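Local coordinates for protein endonuclease 8-like L720 (Acanthamoeba polyphaga mimivirus, PDB 4MB7) that is an endonuclease VIII-like protein that combines an H2TH domain with a beta-rich part and carries a bound zinc ion, at residues 61-66 with 108-113; 45-50 with 135-140; 49-54 with 67-72. All coordinates share one frame; numbering follows the deposited sequence.

Contact 1. Residues 61-66 with 108-113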
loop_
_atom_site.group_PDB
_atom_site.type_symbol
_atom_site.label_atom_id
_atom_site.label_comp_id
_atom_site.label_asym_id
_atom_site.label_seq_id
_atom_site.Cartn_x
_atom_site.Cartn_y
_atom_site.Cartn_z
ATOM N N PRO A 61 -23.968 -15.190 3.215
ATOM C CA PRO A 61 -22.520 -15.397 3.128
ATOM C C PRO A 61 -21.735 -14.131 3.460
ATOM O O PRO A 61 -22.145 -13.026 3.104
ATOM C CB PRO A 61 -22.306 -15.791 1.662
ATOM C CG PRO A 61 -23.491 -15.252 0.944
ATOM C CD PRO A 61 -24.629 -15.364 1.909
ATOM N N THR A 62 -20.618 -14.307 4.154
ATOM C CA THR A 62 -19.717 -13.208 4.465
ATOM C C THR A 62 -18.868 -12.877 3.242
ATOM O O THR A 62 -18.440 -13.772 2.516
ATOM C CB THR A 62 -18.805 -13.568 5.656
ATOM O OG1 THR A 62 -19.592 -13.639 6.852
ATOM C CG2 THR A 62 -17.704 -12.530 5.847
ATOM N N TYR A 63 -18.642 -11.590 3.005
ATOM C CA TYR A 63 -17.790 -11.164 1.902
ATOM C C TYR A 63 -16.681 -10.229 2.365
ATOM O O TYR A 63 -16.801 -9.556 3.388
ATOM C CB TYR A 63 -18.615 -10.474 0.815
ATOM C CG TYR A 63 -19.508 -11.405 0.030
ATOM C CD1 TYR A 63 -18.976 -12.279 -0.911
ATOM C CD2 TYR A 63 -20.882 -11.402 0.220
ATOM C CE1 TYR A 63 -19.792 -13.130 -1.638
ATOM C CE2 TYR A 63 -21.706 -12.249 -0.502
ATOM C CZ TYR A 63 -21.157 -13.109 -1.429
ATOM O OH TYR A 63 -21.979 -13.949 -2.146
ATOM N N VAL A 64 -15.598 -10.194 1.598
ATOM C CA VAL A 64 -14.522 -9.242 1.835
ATOM C C VAL A 64 -14.285 -8.420 0.578
ATOM O O VAL A 64 -14.061 -8.965 -0.501
ATOM C CB VAL A 64 -13.212 -9.943 2.240
ATOM C CG1 VAL A 64 -12.071 -8.929 2.326
ATOM C CG2 VAL A 64 -13.386 -10.672 3.565
ATOM N N ILE A 65 -14.354 -7.104 0.718
ATOM C CA ILE A 65 -14.033 -6.211 -0.386
ATOM C C ILE A 65 -12.587 -5.756 -0.270
ATOM O O ILE A 65 -12.184 -5.200 0.753
ATOM C CB ILE A 65 -14.949 -4.979 -0.411
ATOM C CG1 ILE A 65 -16.401 -5.400 -0.640
ATOM C CG2 ILE A 65 -14.507 -4.013 -1.496
ATOM C CD1 ILE A 65 -17.370 -4.239 -0.663
ATOM N N ARG A 66 -11.807 -6.011 -1.314
ATOM C CA ARG A 66 -10.413 -5.594 -1.346
ATOM C C ARG A 66 -10.231 -4.391 -2.258
ATOM O O ARG A 66 -10.656 -4.403 -3.415
ATOM C CB ARG A 66 -9.508 -6.738 -1.812
ATOM C CG ARG A 66 -8.024 -6.420 -1.720
ATOM C CD ARG A 66 -7.191 -7.468 -2.445
ATOM N NE ARG A 66 -7.370 -7.381 -3.891
ATOM C CZ ARG A 66 -6.970 -8.309 -4.753
ATOM N NH1 ARG A 66 -6.366 -9.408 -4.318
ATOM N NH2 ARG A 66 -7.179 -8.140 -6.049
ATOM N N LEU A 108 -14.282 -8.179 -5.173
ATOM C CA LEU A 108 -15.006 -8.990 -4.206
ATOM C C LEU A 108 -14.214 -10.254 -3.902
ATOM O O LEU A 108 -13.832 -10.992 -4.811
ATOM C CB LEU A 108 -16.382 -9.374 -4.746
ATOM C CG LEU A 108 -17.241 -10.204 -3.790
ATOM C CD1 LEU A 108 -17.794 -9.323 -2.680
ATOM C CD2 LEU A 108 -18.359 -10.922 -4.533
ATOM N N LEU A 109 -13.960 -10.501 -2.624
ATOM C CA LEU A 109 -13.291 -11.727 -2.211
ATOM C C LEU A 109 -14.223 -12.576 -1.356
ATOM O O LEU A 109 -14.657 -12.160 -0.282
ATOM C CB LEU A 109 -12.001 -11.419 -1.448
ATOM C CG LEU A 109 -10.903 -10.683 -2.218
ATOM C CD1 LEU A 109 -9.664 -10.519 -1.352
ATOM C CD2 LEU A 109 -10.564 -11.404 -3.513
ATOM N N ASP A 110 -14.536 -13.764 -1.854
ATOM C CA ASP A 110 -15.345 -14.725 -1.121
ATOM C C ASP A 110 -14.404 -15.658 -0.364
ATOM O O ASP A 110 -13.672 -16.431 -0.975
ATOM C CB ASP A 110 -16.234 -15.498 -2.103
ATOM C CG ASP A 110 -17.009 -16.633 -1.446
ATOM O OD1 ASP A 110 -17.056 -16.715 -0.200
ATOM O OD2 ASP A 110 -17.589 -17.447 -2.195
ATOM N N PRO A 111 -14.420 -15.579 0.976
ATOM C CA PRO A 111 -13.516 -16.359 1.830
ATOM C C PRO A 111 -13.676 -17.872 1.681
ATOM O O PRO A 111 -12.785 -18.616 2.082
ATOM C CB PRO A 111 -13.905 -15.919 3.247
ATOM C CG PRO A 111 -15.285 -15.367 3.116
ATOM C CD PRO A 111 -15.324 -14.727 1.765
ATOM N N ASN A 112 -14.794 -18.314 1.114
ATOM C CA ASN A 112 -15.022 -19.737 0.880
ATOM C C ASN A 112 -14.714 -20.154 -0.553
ATOM O O ASN A 112 -14.962 -21.294 -0.943
ATOM C CB ASN A 112 -16.470 -20.104 1.209
ATOM C CG ASN A 112 -16.739 -20.145 2.699
ATOM O OD1 ASN A 112 -15.871 -19.815 3.508
ATOM N ND2 ASN A 112 -17.949 -20.548 3.069
ATOM N N CYS A 113 -14.174 -19.227 -1.336
ATOM C CA CYS A 113 -13.925 -19.481 -2.751
ATOM C C CYS A 113 -12.559 -20.116 -2.989
ATOM O O CYS A 113 -11.546 -19.658 -2.457
ATOM C CB CYS A 113 -14.056 -18.187 -3.557
ATOM S SG CYS A 113 -13.876 -18.401 -5.330
HETATM O O HOH W 1 -18.589 -16.560 1.772
#

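Contact 2. Residues 45-50 with 135-140. With SO4 (sulfate ion), chain E; SO4 (sulfate ion), chain D.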
loop_
_atom_site.group_PDB
_atom_site.type_symbol
_atom_site.label_atom_id
_atom_site.label_comp_id
_atom_site.label_asym_id
_atom_site.label_seq_id
_atom_site.Cartn_x
_atom_site.Cartn_y
_atom_site.Cartn_z
ATOM N N TRP A 45 -9.163 -3.750 7.705
ATOM C CA TRP A 45 -7.730 -3.895 7.936
ATOM C C TRP A 45 -6.968 -3.633 6.644
ATOM O O TRP A 45 -7.567 -3.540 5.573
ATOM C CB TRP A 45 -7.371 -5.261 8.547
ATOM C CG TRP A 45 -7.459 -6.445 7.616
ATOM C CD1 TRP A 45 -6.417 -7.093 7.014
ATOM C CD2 TRP A 45 -8.647 -7.141 7.215
ATOM N NE1 TRP A 45 -6.885 -8.139 6.251
ATOM C CE2 TRP A 45 -8.250 -8.188 6.358
ATOM C CE3 TRP A 45 -10.009 -6.972 7.488
ATOM C CZ2 TRP A 45 -9.166 -9.063 5.773
ATOM C CZ3 TRP A 45 -10.915 -7.840 6.907
ATOM C CH2 TRP A 45 -10.490 -8.873 6.060
ATOM N N PHE A 46 -5.654 -3.485 6.750
ATOM C CA PHE A 46 -4.836 -3.229 5.573
ATOM C C PHE A 46 -3.511 -3.973 5.651
ATOM O O PHE A 46 -3.008 -4.260 6.735
ATOM C CB PHE A 46 -4.597 -1.725 5.387
ATOM C CG PHE A 46 -3.594 -1.142 6.347
ATOM C CD1 PHE A 46 -3.987 -0.712 7.605
ATOM C CD2 PHE A 46 -2.260 -1.015 5.986
ATOM C CE1 PHE A 46 -3.064 -0.176 8.491
ATOM C CE2 PHE A 46 -1.336 -0.482 6.866
ATOM C CZ PHE A 46 -1.737 -0.064 8.119
ATOM N N ALA A 47 -2.957 -4.287 4.486
ATOM C CA ALA A 47 -1.665 -4.945 4.397
ATOM C C ALA A 47 -1.010 -4.522 3.095
ATOM O O ALA A 47 -1.494 -4.852 2.014
ATOM C CB ALA A 47 -1.832 -6.452 4.447
ATOM N N GLY A 48 0.085 -3.777 3.198
ATOM C CA GLY A 48 0.732 -3.242 2.017
ATOM C C GLY A 48 -0.169 -2.266 1.290
ATOM O O GLY A 48 -0.678 -1.317 1.885
ATOM N N LYS A 49 -0.379 -2.505 0.001
ATOM C CA LYS A 49 -1.184 -1.602 -0.816
ATOM C C LYS A 49 -2.651 -2.028 -0.907
ATOM O O LYS A 49 -3.408 -1.499 -1.722
ATOM C CB LYS A 49 -0.571 -1.462 -2.212
ATOM C CG LYS A 49 0.851 -0.904 -2.196
ATOM C CD LYS A 49 1.436 -0.811 -3.593
ATOM C CE LYS A 49 2.877 -0.325 -3.548
ATOM N NZ LYS A 49 3.537 -0.417 -4.879
ATOM N N TYR A 50 -3.048 -2.977 -0.066
ATOM C CA TYR A 50 -4.429 -3.456 -0.042
ATOM C C TYR A 50 -5.159 -3.005 1.222
ATOM O O TYR A 50 -4.630 -3.125 2.326
ATOM C CB TYR A 50 -4.469 -4.985 -0.099
ATOM C CG TYR A 50 -4.052 -5.616 -1.413
ATOM C CD1 TYR A 50 -4.555 -5.160 -2.624
ATOM C CD2 TYR A 50 -3.163 -6.685 -1.433
ATOM C CE1 TYR A 50 -4.177 -5.752 -3.823
ATOM C CE2 TYR A 50 -2.779 -7.279 -2.618
ATOM C CZ TYR A 50 -3.287 -6.811 -3.810
ATOM O OH TYR A 50 -2.900 -7.410 -4.990
ATOM N N LYS A 135 -1.151 -12.457 7.535
ATOM C CA LYS A 135 0.273 -12.693 7.748
ATOM C C LYS A 135 1.121 -11.533 7.231
ATOM O O LYS A 135 2.128 -11.167 7.840
ATOM C CB LYS A 135 0.702 -13.998 7.072
ATOM C CG LYS A 135 2.191 -14.294 7.169
ATOM N N LEU A 136 0.702 -10.954 6.110
ATOM C CA LEU A 136 1.456 -9.885 5.462
ATOM C C LEU A 136 1.474 -8.575 6.252
ATOM O O LEU A 136 2.329 -7.720 6.017
ATOM C CB LEU A 136 0.928 -9.642 4.045
ATOM C CG LEU A 136 1.339 -10.689 3.010
ATOM C CD1 LEU A 136 0.552 -10.525 1.718
ATOM C CD2 LEU A 136 2.834 -10.601 2.740
ATOM N N MET A 137 0.534 -8.422 7.183
ATOM C CA MET A 137 0.485 -7.232 8.033
ATOM C C MET A 137 1.747 -7.114 8.880
ATOM O O MET A 137 2.183 -6.013 9.219
ATOM C CB MET A 137 -0.734 -7.268 8.955
ATOM C CG MET A 137 -2.069 -7.101 8.253
ATOM S SD MET A 137 -3.421 -7.016 9.442
ATOM C CE MET A 137 -2.961 -5.559 10.369
ATOM N N LYS A 138 2.326 -8.259 9.221
ATOM C CA LYS A 138 3.521 -8.301 10.053
ATOM C C LYS A 138 4.762 -7.823 9.301
ATOM O O LYS A 138 5.778 -7.503 9.915
ATOM C CB LYS A 138 3.748 -9.718 10.583
ATOM C CG LYS A 138 2.606 -10.260 11.428
ATOM C CD LYS A 138 2.933 -11.646 11.959
ATOM C CE LYS A 138 1.822 -12.182 12.848
ATOM N NZ LYS A 138 2.148 -13.535 13.385
ATOM N N TYR A 139 4.672 -7.775 7.974
ATOM C CA TYR A 139 5.806 -7.382 7.141
ATOM C C TYR A 139 5.656 -5.956 6.623
ATOM O O TYR A 139 6.558 -5.425 5.973
ATOM C CB TYR A 139 5.966 -8.348 5.963
ATOM C CG TYR A 139 6.115 -9.799 6.367
ATOM C CD1 TYR A 139 6.785 -10.152 7.532
ATOM C CD2 TYR A 139 5.580 -10.815 5.585
ATOM C CE1 TYR A 139 6.921 -11.478 7.904
ATOM C CE2 TYR A 139 5.710 -12.142 5.950
ATOM C CZ TYR A 139 6.381 -12.469 7.110
ATOM O OH TYR A 139 6.512 -13.789 7.476
ATOM N N ASP A 140 4.509 -5.348 6.908
ATOM C CA ASP A 140 4.216 -3.983 6.490
ATOM C C ASP A 140 4.896 -3.006 7.446
ATOM O O ASP A 140 4.538 -2.925 8.619
ATOM C CB ASP A 140 2.697 -3.757 6.485
ATOM C CG ASP A 140 2.288 -2.415 5.883
ATOM O OD1 ASP A 140 3.053 -1.431 5.976
ATOM O OD2 ASP A 140 1.175 -2.344 5.319
HETATM S S SO4 E . 1.270 -3.207 -6.794
HETATM O O1 SO4 E . 0.321 -3.503 -5.725
HETATM O O2 SO4 E . 0.707 -2.187 -7.674
HETATM O O3 SO4 E . 2.516 -2.715 -6.213
HETATM O O4 SO4 E . 1.537 -4.419 -7.563
HETATM S S SO4 D . 3.900 2.809 -6.762
HETATM O O1 SO4 D . 3.102 2.422 -5.602
HETATM O O2 SO4 D . 3.047 2.847 -7.947
HETATM O O3 SO4 D . 4.474 4.133 -6.536
HETATM O O4 SO4 D . 4.968 1.837 -6.967
HETATM O O HOH W 2 0.957 -0.154 3.654
#

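Contact 3. Residues 49-54 with 67-72. With SO4 (sulfate ion), chain E; SO4 (sulfate ion), chain D.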
loop_
_atom_site.group_PDB
_atom_site.type_symbol
_atom_site.label_atom_id
_atom_site.label_comp_id
_atom_site.label_asym_id
_atom_site.label_seq_id
_atom_site.Cartn_x
_atom_site.Cartn_y
_atom_site.Cartn_z
ATOM N N LYS A 49 -0.379 -2.505 0.001
ATOM C CA LYS A 49 -1.184 -1.602 -0.816
ATOM C C LYS A 49 -2.651 -2.028 -0.907
ATOM O O LYS A 49 -3.408 -1.499 -1.722
ATOM C CB LYS A 49 -0.571 -1.462 -2.212
ATOM C CG LYS A 49 0.851 -0.904 -2.196
ATOM C CD LYS A 49 1.436 -0.811 -3.593
ATOM C CE LYS A 49 2.877 -0.325 -3.548
ATOM N NZ LYS A 49 3.537 -0.417 -4.879
ATOM N N TYR A 50 -3.048 -2.977 -0.066
ATOM C CA TYR A 50 -4.429 -3.456 -0.042
ATOM C C TYR A 50 -5.159 -3.005 1.222
ATOM O O TYR A 50 -4.630 -3.125 2.326
ATOM C CB TYR A 50 -4.469 -4.985 -0.099
ATOM C CG TYR A 50 -4.052 -5.616 -1.413
ATOM C CD1 TYR A 50 -4.555 -5.160 -2.624
ATOM C CD2 TYR A 50 -3.163 -6.685 -1.433
ATOM C CE1 TYR A 50 -4.177 -5.752 -3.823
ATOM C CE2 TYR A 50 -2.779 -7.279 -2.618
ATOM C CZ TYR A 50 -3.287 -6.811 -3.810
ATOM O OH TYR A 50 -2.900 -7.410 -4.990
ATOM N N ILE A 51 -6.376 -2.500 1.053
ATOM C CA ILE A 51 -7.270 -2.240 2.179
ATOM C C ILE A 51 -8.447 -3.207 2.114
ATOM O O ILE A 51 -9.073 -3.354 1.066
ATOM C CB ILE A 51 -7.809 -0.796 2.164
ATOM C CG1 ILE A 51 -6.668 0.203 2.342
ATOM C CG2 ILE A 51 -8.852 -0.605 3.263
ATOM C CD1 ILE A 51 -7.121 1.650 2.359
ATOM N N TYR A 52 -8.750 -3.861 3.233
ATOM C CA TYR A 52 -9.782 -4.893 3.252
ATOM C C TYR A 52 -10.998 -4.486 4.070
ATOM O O TYR A 52 -10.872 -3.861 5.124
ATOM C CB TYR A 52 -9.217 -6.209 3.794
ATOM C CG TYR A 52 -8.120 -6.811 2.946
ATOM C CD1 TYR A 52 -8.415 -7.722 1.941
ATOM C CD2 TYR A 52 -6.789 -6.472 3.153
ATOM C CE1 TYR A 52 -7.415 -8.280 1.164
ATOM C CE2 TYR A 52 -5.779 -7.022 2.378
ATOM C CZ TYR A 52 -6.101 -7.926 1.385
ATOM O OH TYR A 52 -5.109 -8.480 0.606
ATOM N N LEU A 53 -12.173 -4.864 3.576
ATOM C CA LEU A 53 -13.442 -4.546 4.219
ATOM C C LEU A 53 -14.292 -5.806 4.372
ATOM O O LEU A 53 -14.754 -6.375 3.384
ATOM C CB LEU A 53 -14.196 -3.501 3.394
ATOM C CG LEU A 53 -15.650 -3.201 3.768
ATOM C CD1 LEU A 53 -15.748 -2.743 5.210
ATOM C CD2 LEU A 53 -16.233 -2.154 2.833
ATOM N N MET A 54 -14.496 -6.239 5.612
ATOM C CA MET A 54 -15.296 -7.434 5.877
ATOM C C MET A 54 -16.761 -7.082 6.110
ATOM O O MET A 54 -17.083 -6.244 6.952
ATOM C CB MET A 54 -14.739 -8.205 7.073
ATOM C CG MET A 54 -15.524 -9.465 7.422
ATOM S SD MET A 54 -14.855 -10.317 8.865
ATOM C CE MET A 54 -16.038 -11.646 9.064
ATOM N N THR A 67 -9.594 -3.355 -1.730
ATOM C CA THR A 67 -9.333 -2.146 -2.493
ATOM C C THR A 67 -7.839 -1.944 -2.701
ATOM O O THR A 67 -7.054 -1.985 -1.752
ATOM C CB THR A 67 -9.909 -0.903 -1.787
ATOM O OG1 THR A 67 -11.322 -1.065 -1.607
ATOM C CG2 THR A 67 -9.649 0.348 -2.613
ATOM N N HIS A 68 -7.452 -1.743 -3.954
ATOM C CA HIS A 68 -6.093 -1.342 -4.280
ATOM C C HIS A 68 -6.140 0.051 -4.898
ATOM O O HIS A 68 -6.585 0.221 -6.034
ATOM C CB HIS A 68 -5.454 -2.329 -5.256
ATOM C CG HIS A 68 -4.078 -1.934 -5.693
ATOM N ND1 HIS A 68 -3.580 -2.231 -6.944
ATOM C CD2 HIS A 68 -3.095 -1.264 -5.047
ATOM C CE1 HIS A 68 -2.351 -1.761 -7.049
ATOM N NE2 HIS A 68 -2.032 -1.169 -5.911
ATOM N N MET A 69 -5.697 1.047 -4.141
ATOM C CA MET A 69 -5.726 2.424 -4.610
ATOM C C MET A 69 -4.638 2.668 -5.652
ATOM O O MET A 69 -3.456 2.446 -5.397
ATOM C CB MET A 69 -5.583 3.397 -3.435
ATOM C CG MET A 69 -6.777 3.387 -2.488
ATOM S SD MET A 69 -6.635 4.564 -1.126
ATOM C CE MET A 69 -5.315 3.830 -0.161
ATOM N N MET A 70 -5.048 3.110 -6.834
ATOM C CA MET A 70 -4.098 3.381 -7.903
ATOM C C MET A 70 -3.609 4.820 -7.809
ATOM O O MET A 70 -3.798 5.476 -6.784
ATOM C CB MET A 70 -4.726 3.102 -9.271
ATOM C CG MET A 70 -5.186 1.661 -9.446
ATOM S SD MET A 70 -5.873 1.316 -11.077
ATOM C CE MET A 70 -4.432 1.556 -12.111
ATOM N N MET A 71 -2.969 5.302 -8.868
ATOM C CA MET A 71 -2.478 6.674 -8.891
ATOM C C MET A 71 -3.641 7.639 -8.696
ATOM O O MET A 71 -4.645 7.561 -9.406
ATOM C CB MET A 71 -1.750 6.972 -10.203
ATOM C CG MET A 71 -1.227 8.395 -10.307
ATOM S SD MET A 71 -0.095 8.614 -11.691
ATOM C CE MET A 71 1.206 7.469 -11.235
ATOM N N HIS A 72 -3.496 8.529 -7.717
ATOM C CA HIS A 72 -4.554 9.455 -7.322
ATOM C C HIS A 72 -5.804 8.714 -6.852
ATOM O O HIS A 72 -6.921 9.218 -6.972
ATOM C CB HIS A 72 -4.890 10.432 -8.454
ATOM C CG HIS A 72 -3.729 11.267 -8.892
ATOM N ND1 HIS A 72 -3.705 11.936 -10.099
ATOM C CD2 HIS A 72 -2.549 11.545 -8.287
ATOM C CE1 HIS A 72 -2.564 12.587 -10.217
ATOM N NE2 HIS A 72 -1.843 12.367 -9.131
HETATM S S SO4 E . 1.270 -3.207 -6.794
HETATM O O1 SO4 E . 0.321 -3.503 -5.725
HETATM O O2 SO4 E . 0.707 -2.187 -7.674
HETATM O O3 SO4 E . 2.516 -2.715 -6.213
HETATM O O4 SO4 E . 1.537 -4.419 -7.563
HETATM S S SO4 D . 3.900 2.809 -6.762
HETATM O O1 SO4 D . 3.102 2.422 -5.602
HETATM O O2 SO4 D . 3.047 2.847 -7.947
HETATM O O3 SO4 D . 4.474 4.133 -6.536
HETATM O O4 SO4 D . 4.968 1.837 -6.967
HETATM O O HOH W 3 -3.276 1.186 -2.576
HETATM O O HOH W 4 -11.655 -2.449 0.751
#

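Contact 1. Residues 61-66 with 108-113
Val64 and Leu109 form an antiparallel hydrogen-bonded pair at the point where strand 104-109, on the margin of its sheet, runs out beside the start of strand 63-70. Val64 N gives its hydrogen to Leu109 O at 2.9 Å. The return bond, Leu109 N to Val64 O, is shorter at 2.6 Å and almost straight on, with a C=O...N angle of 168°. One step further on, Ile65 and Leu108 make the non-hydrogen-bonded pair.

The side chains of Val64 and Leu109 leave the same face, with Val64 CB and Leu109 CB 4.2 Å apart. Leu109 sets CG opposite its carbonyl carbon (chi1 -63°), and that carries CD1 along the strand to Arg66, where it lies 3.8 Å from Arg66 CB. Arg66 offers its aliphatic stem here, CB and, slightly farther off, CD, while its charged end makes a cation-pi contact with Tyr50. This edge belongs to a four-stranded antiparallel sheet, and helix 126-136 covers the Val64 and Leu109 face through Ile130 and Thr126.

Leu108 works on the opposite face. Its two methyls come obliquely to the CD1-CE1 side of the Tyr63 ring: Leu108 CD1 sits 3.6 Å from Tyr63 CD1, and Leu108 CD2 is 3.9 Å from Tyr63 CE1. Val34, Leu36 and Tyr39 pack against the same tyrosine.

The ladder goes no further than Leu109, consistent with Pro111 having no N-H to give to Thr62 O. Pro111 CD comes within 3.3 Å of Thr62 O, and that carbonyl instead accepts a hydrogen from a water at 2.9 Å. The same water donates to Asp110 OD1. Asp110 also opens a type I turn ending at Cys113 and forms an Asx turn, in which Asn112 N reaches OD1 from 64° above the carboxylate plane.

Contact 2. Residues 45-50 with 135-140
With chi1 at -172°, Asp140 swings its carboxylate opposite its own backbone nitrogen and over to Gly48, while Met137, its CG beside the backbone N and its chain bent at chi3, lays its thioether next to Trp45 and Phe46. The contact sets the type II' turn 47-50, which links strands 40-47 and 50-56 as a beta hairpin, against the chain leaving helix 126-136. Gly48 holds the first corner of that turn with a positive phi, and its N-H points away from the hairpin to Asp140. The bond from Gly48 N to Asp140 OD2 is 2.8 Å long and somewhat bent, 149° at the hydrogen, and it arrives from above the carboxylate plane.

The same oxygen, Asp140 OD2, lies 3.5 Å from Phe46 CE2, the ring and carboxylate planes standing at right angles. Phe46 CG takes the crowded position between backbone N and carbonyl carbon, and the outer end of the ring is thereby brought closer to Asp140. Its other neighbours include Ile6, Arg7 and Tyr10 of helix 5-13.

Met137 lies alongside the end of strand 40-47. Its CG is 3.4 Å from Phe46 O and 3.9 Å from Ala47 CB, and Ala47 CB also meets Leu136 CB at 4.2 Å. The sulfur makes an oblique Met-aromatic contact with the indole, Met137 SD standing 3.9 Å from Trp45 CD1. Trp45 NE1 has its own partner, Ser133 OG, which ties the indole to helix 126-136.

The Asp140 carboxylate is buried yet well supplied with partners. OD1 bonds to Ser142 OG, and one water donates both to OD2 of Asp140 at 2.8 Å and to Gly48 O at 2.7 Å.

Contact 3. Residues 49-54 with 67-72
Lys49 starts against His68, with Lys49 CB 3.8 Å from His68 CD2, and then runs out extended to two sulfate ions that probably came from the crystallisation liquor. Beyond CG the chain is straight. Lys49 CD lies 3.4 Å from O3 of sulfate E, CE comes near sulfate D as well, and Lys49 NZ at the tip bonds to both ions: to O3 of sulfate E at 2.8 Å and to O1 of sulfate D at 3.0 Å. O2 of sulfate E lies at the edge of the His68 ring, nearest CE1. Between them the two sulfates are further bonded to Arg263 NH1, Asn182 N and Asn120 ND2, so residues from distant parts of the chain meet at these ions.

Behind the lysine, strands 50-56 and 63-70 run antiparallel in a beta hairpin, the segments 50-54 and 67-70 lying 143° apart. Ile51 and Thr67 are its hydrogen-bonded pair here: Ile51 N to Thr67 O is 2.9 Å and Thr67 N to Ile51 O is 2.8 Å, both lying in the carbonyl planes. Ile51 O takes a second hydrogen from a water that also accepts one from Thr67 OG1, and this hydroxyl is bonded to Trp101 NE1 too.

On the face with His68, Tyr50 turns its edge toward the imidazole in an offset edge-to-face pair, centroids 5.8 Å apart and planes at 72°. Tyr50 OH goes on to Asn120 N. On the other face, that of Ile51 and Thr67, the Ile51 side chain reaches past Thr67 to Met69, whose chain bends at chi3 so that Met69 CE meets Ile51 CD1 at 3.8 Å. Ile6 and Thr9 of helix 5-13 pack against both of these side chains.

How the contacts relate
From the N terminus, strand 40-47 comes first, and residues 45-50, the end of that strand and its turn, meet 135-140 in contact 2, which closes the longest of the three loops. Contact 3 starts from the same stretch, sharing Lys49 and Tyr50, and closes the shortest loop, the hairpin to 67-72. Residues 61-66 fall inside that hairpin yet pair with 108-113, so contact 1 crosses contact 3 and nests within contact 2. Contacts 1 and 3 pair the last three strands of the sheet in sequence, with strand 63-70 common to both, and contact 2 holds the end of strand 40-47 and its turn to the region at the end of helix 126-136.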